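Local coordinates for putative metal binding protein RUMGNA_00854 (Ruminococcus gnavus, PDB 3U7Z), which binds calcium ions and may serve in transport, though its exact role is unknown, at residues 13-18 against 55-60. Residues are numbered along the deposited sequence; the frame is centred on the assembly and turned at random.
Sequences VIHGDQ and TVDEET. With CA (calcium ion), chain F; EDO (1,2-ethanediol), chain K.
The imidazole of H15 is held between two carboxylates, those of D57 and E59. H15 ND1 donates to E59 OE1 at 2.7 Å, and H15 NE2 donates to D57 OD2, also at 2.7 Å. Both acceptors lie close to the ring plane. Each oxygen is met on its anti side, about 30° out of the carboxylate plane, with the ring and the D57 carboxylate turned 47° apart. E59 comes in extended from the hairpin 52-60, its CG anti to the backbone N (chi1 -178°), which carries OE1 to the H15-Q18 turn. There E59 OE1 takes a second bond through its syn lone pair, from G16 N at 3.0 Å. A water donates to E59 OE2 and accepts a weak bond from D17 N. One face of the H15 ring packs on V13 CG1, and V13 CG2 meets V56 CG1 at 3.6 Å. D57 OD1 binds a calcium ion at 2.2 Å, while OD2 faces H15. An alanine here would probably leave E59 OE1 with G16 N alone within the contact and cost D57 OD2 its strong donor, letting that carboxylate turn more freely at the metal. With both nitrogens donating, H15 is likely to be protonated, a positive charge tying the five-stranded sheet to the calcium-binding hairpin turn.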
ATOM      1  N   VAL A  13       3.931  -0.799   6.690  1.00  7.74           N
ATOM      2  CA  VAL A  13       3.086   0.340   6.890  1.00  7.67           C
ATOM      3  C   VAL A  13       3.771   1.307   7.818  1.00  7.66           C
ATOM      4  O   VAL A  13       4.087   0.944   8.933  1.00 10.26           O
ATOM      5  CB  VAL A  13       1.715  -0.053   7.405  1.00  8.46           C
ATOM      6  CG1 VAL A  13       0.839   1.146   7.614  1.00  9.63           C
ATOM      7  CG2 VAL A  13       1.079  -1.097   6.473  1.00  9.38           C
ATOM      8  N   ILE A  14       3.987   2.519   7.348  1.00  8.98           N
ATOM      9  CA  ILE A  14       4.594   3.588   8.159  0.50 10.03           C
ATOM     10  C   ILE A  14       3.484   4.585   8.504  1.00  9.54           C
ATOM     11  O   ILE A  14       2.986   5.354   7.680  1.00 10.62           O
ATOM     12  CB  ILE A  14       5.810   4.245   7.502  0.50 10.51           C
ATOM     13  CG1 ILE A  14       6.894   3.208   7.173  0.50 12.08           C
ATOM     14  CG2 ILE A  14       6.456   5.244   8.439  0.50 12.58           C
ATOM     15  CD1 ILE A  14       6.785   2.601   5.810  0.50 12.06           C
ATOM     16  N   HIS A  15       3.067   4.471   9.740  1.00 10.20           N
ATOM     17  CA  HIS A  15       1.960   5.189  10.275  1.00 10.46           C
ATOM     18  C   HIS A  15       2.313   6.674  10.538  1.00 12.17           C
ATOM     19  O   HIS A  15       3.487   7.082  10.544  1.00 12.21           O
ATOM     20  CB  HIS A  15       1.428   4.490  11.552  1.00 10.84           C
ATOM     21  CG  HIS A  15       0.629   3.251  11.274  1.00 10.21           C
ATOM     22  ND1 HIS A  15      -0.646   3.315  10.753  1.00 11.04           N
ATOM     23  CD2 HIS A  15       0.946   1.932  11.345  1.00 12.18           C
ATOM     24  CE1 HIS A  15      -1.121   2.082  10.608  1.00 10.99           C
ATOM     25  NE2 HIS A  15      -0.165   1.217  10.943  1.00 11.86           N
ATOM     26  N   GLY A  16       1.258   7.419  10.862  1.00 12.74           N
ATOM     27  CA  GLY A  16       1.358   8.842  11.169  1.00 15.09           C
ATOM     28  C   GLY A  16       2.273   9.151  12.330  1.00 15.41           C
ATOM     29  O   GLY A  16       2.909  10.188  12.288  1.00 21.08           O
ATOM     30  N   ASP A  17       2.350   8.256  13.328  1.00 14.67           N
ATOM     31  CA  ASP A  17       3.208   8.439  14.512  1.00 15.87           C
ATOM     32  C   ASP A  17       4.572   7.729  14.392  1.00 18.47           C
ATOM     33  O   ASP A  17       5.253   7.549  15.425  1.00 19.50           O
ATOM     34  CB  ASP A  17       2.504   7.968  15.776  1.00 17.54           C
ATOM     35  CG  ASP A  17       2.273   6.460  15.808  1.00 19.08           C
ATOM     36  OD1 ASP A  17       2.571   5.767  14.812  1.00 21.58           O
ATOM     37  OD2 ASP A  17       1.785   5.927  16.827  1.00 25.14           O
ATOM     38  N   GLN A  18       4.960   7.360  13.166  1.00 16.48           N
ATOM     39  CA  GLN A  18       6.207   6.589  12.827  1.00 16.38           C
ATOM     40  C   GLN A  18       6.259   5.129  13.193  1.00 16.50           C
ATOM     41  O   GLN A  18       7.303   4.490  12.941  1.00 21.14           O
ATOM     42  CB  GLN A  18       7.489   7.148  13.465  1.00 20.54           C
ATOM     43  CG  GLN A  18       7.837   8.485  13.106  1.00 26.19           C
ATOM     44  CD  GLN A  18       9.166   9.043  13.790  1.00 27.42           C
ATOM     45  OE1 GLN A  18       9.877   8.450  14.709  1.00 19.77           O
ATOM     46  NE2 GLN A  18       9.484  10.235  13.334  1.00 33.21           N
ATOM     47  N   THR A  55      -7.410   4.201   3.942  1.00  7.92           N
ATOM     48  CA  THR A  55      -7.125   3.596   5.233  1.00  7.64           C
ATOM     49  C   THR A  55      -6.161   2.462   5.035  1.00  6.91           C
ATOM     50  O   THR A  55      -6.347   1.636   4.136  1.00  7.74           O
ATOM     51  CB  THR A  55      -8.398   3.057   5.909  1.00  9.57           C
ATOM     52  OG1 THR A  55      -9.330   4.112   6.043  1.00 13.14           O
ATOM     53  CG2 THR A  55      -8.147   2.412   7.287  1.00 11.22           C
ATOM     54  N   VAL A  56      -5.110   2.431   5.871  1.00  7.27           N
ATOM     55  CA  VAL A  56      -4.172   1.331   5.872  1.00  7.10           C
ATOM     56  C   VAL A  56      -3.925   0.903   7.315  1.00  7.14           C
ATOM     57  O   VAL A  56      -3.625   1.730   8.161  1.00  7.47           O
ATOM     58  CB  VAL A  56      -2.798   1.734   5.241  1.00  7.38           C
ATOM     59  CG1 VAL A  56      -1.882   0.548   5.188  1.00  8.15           C
ATOM     60  CG2 VAL A  56      -3.023   2.281   3.823  1.00  7.54           C
ATOM     61  N   ASP A  57      -4.119  -0.383   7.599  1.00  7.90           N
ATOM     62  CA  ASP A  57      -3.812  -0.929   8.910  1.00  8.55           C
ATOM     63  C   ASP A  57      -4.485  -0.095   9.976  1.00  8.73           C
ATOM     64  O   ASP A  57      -3.845   0.288  10.928  1.00  9.41           O
ATOM     65  CB  ASP A  57      -2.299  -1.077   9.124  1.00 10.08           C
ATOM     66  CG  ASP A  57      -1.917  -1.785  10.391  1.00 11.76           C
ATOM     67  OD1 ASP A  57      -2.621  -2.736  10.829  1.00 13.33           O
ATOM     68  OD2 ASP A  57      -0.841  -1.407  10.954  1.00 13.62           O
ATOM     69  N   GLU A  58      -5.779   0.174   9.796  1.00  8.80           N
ATOM     70  CA  GLU A  58      -6.618   0.897  10.748  1.00  8.47           C
ATOM     71  C   GLU A  58      -6.255   2.332  11.007  1.00  9.33           C
ATOM     72  O   GLU A  58      -6.683   2.891  11.994  1.00 10.32           O
ATOM     73  CB  GLU A  58      -6.741   0.122  12.058  1.00 11.20           C
ATOM     74  CG  GLU A  58      -7.253  -1.273  11.859  1.00 15.88           C
ATOM     75  CD  GLU A  58      -7.436  -1.994  13.170  1.00 23.88           C
ATOM     76  OE1 GLU A  58      -6.603  -1.817  14.102  1.00 29.90           O
ATOM     77  OE2 GLU A  58      -8.398  -2.787  13.262  1.00 34.51           O
ATOM     78  N   GLU A  59      -5.556   2.952  10.074  1.00  8.36           N
ATOM     79  CA  GLU A  59      -5.312   4.370  10.123  1.00  7.86           C
ATOM     80  C   GLU A  59      -5.793   5.053   8.850  1.00  7.06           C
ATOM     81  O   GLU A  59      -5.398   4.720   7.731  1.00  7.95           O
ATOM     82  CB  GLU A  59      -3.805   4.697  10.324  1.00  8.87           C
ATOM     83  CG  GLU A  59      -3.579   6.193  10.413  1.00 10.09           C
ATOM     84  CD  GLU A  59      -2.190   6.627  10.797  1.00 12.72           C
ATOM     85  OE1 GLU A  59      -1.265   5.900  10.495  1.00 12.02           O
ATOM     86  OE2 GLU A  59      -1.994   7.732  11.379  1.00 17.36           O
ATOM     87  N   THR A  60      -6.681   6.013   9.045  1.00  8.40           N
ATOM     88  CA  THR A  60      -7.342   6.711   7.970  1.00  8.44           C
ATOM     89  C   THR A  60      -6.663   8.061   7.791  1.00 10.35           C
ATOM     90  O   THR A  60      -6.499   8.831   8.761  1.00 13.16           O
ATOM     91  CB  THR A  60      -8.857   6.917   8.284  1.00 10.80           C
ATOM     92  OG1 THR A  60      -9.474   5.622   8.383  1.00 11.86           O
ATOM     93  CG2 THR A  60      -9.565   7.716   7.159  1.00 12.45           C
TER
HETATM   94 CA    CA F 138      -3.705  -4.234  11.945  0.50 22.81          CA
HETATM   95  C1  EDO K 147      -9.294  -1.932   6.305  1.00 15.88           C
HETATM   96  O1  EDO K 147     -10.390  -1.622   7.181  1.00 26.78           O
HETATM   97  C2  EDO K 147      -8.021  -1.183   6.689  1.00 19.06           C
HETATM   98  O2  EDO K 147      -7.482  -1.236   8.027  1.00 18.68           O
HETATM   99  O   HOH W   1      -0.609   7.447  13.633  1.00 28.62           O
HETATM  100  O   HOH W   2      -4.228  -2.026  13.297  1.00 26.00           O
HETATM  101  O   HOH W   3      -4.032  -5.907  10.144  0.70 32.55           O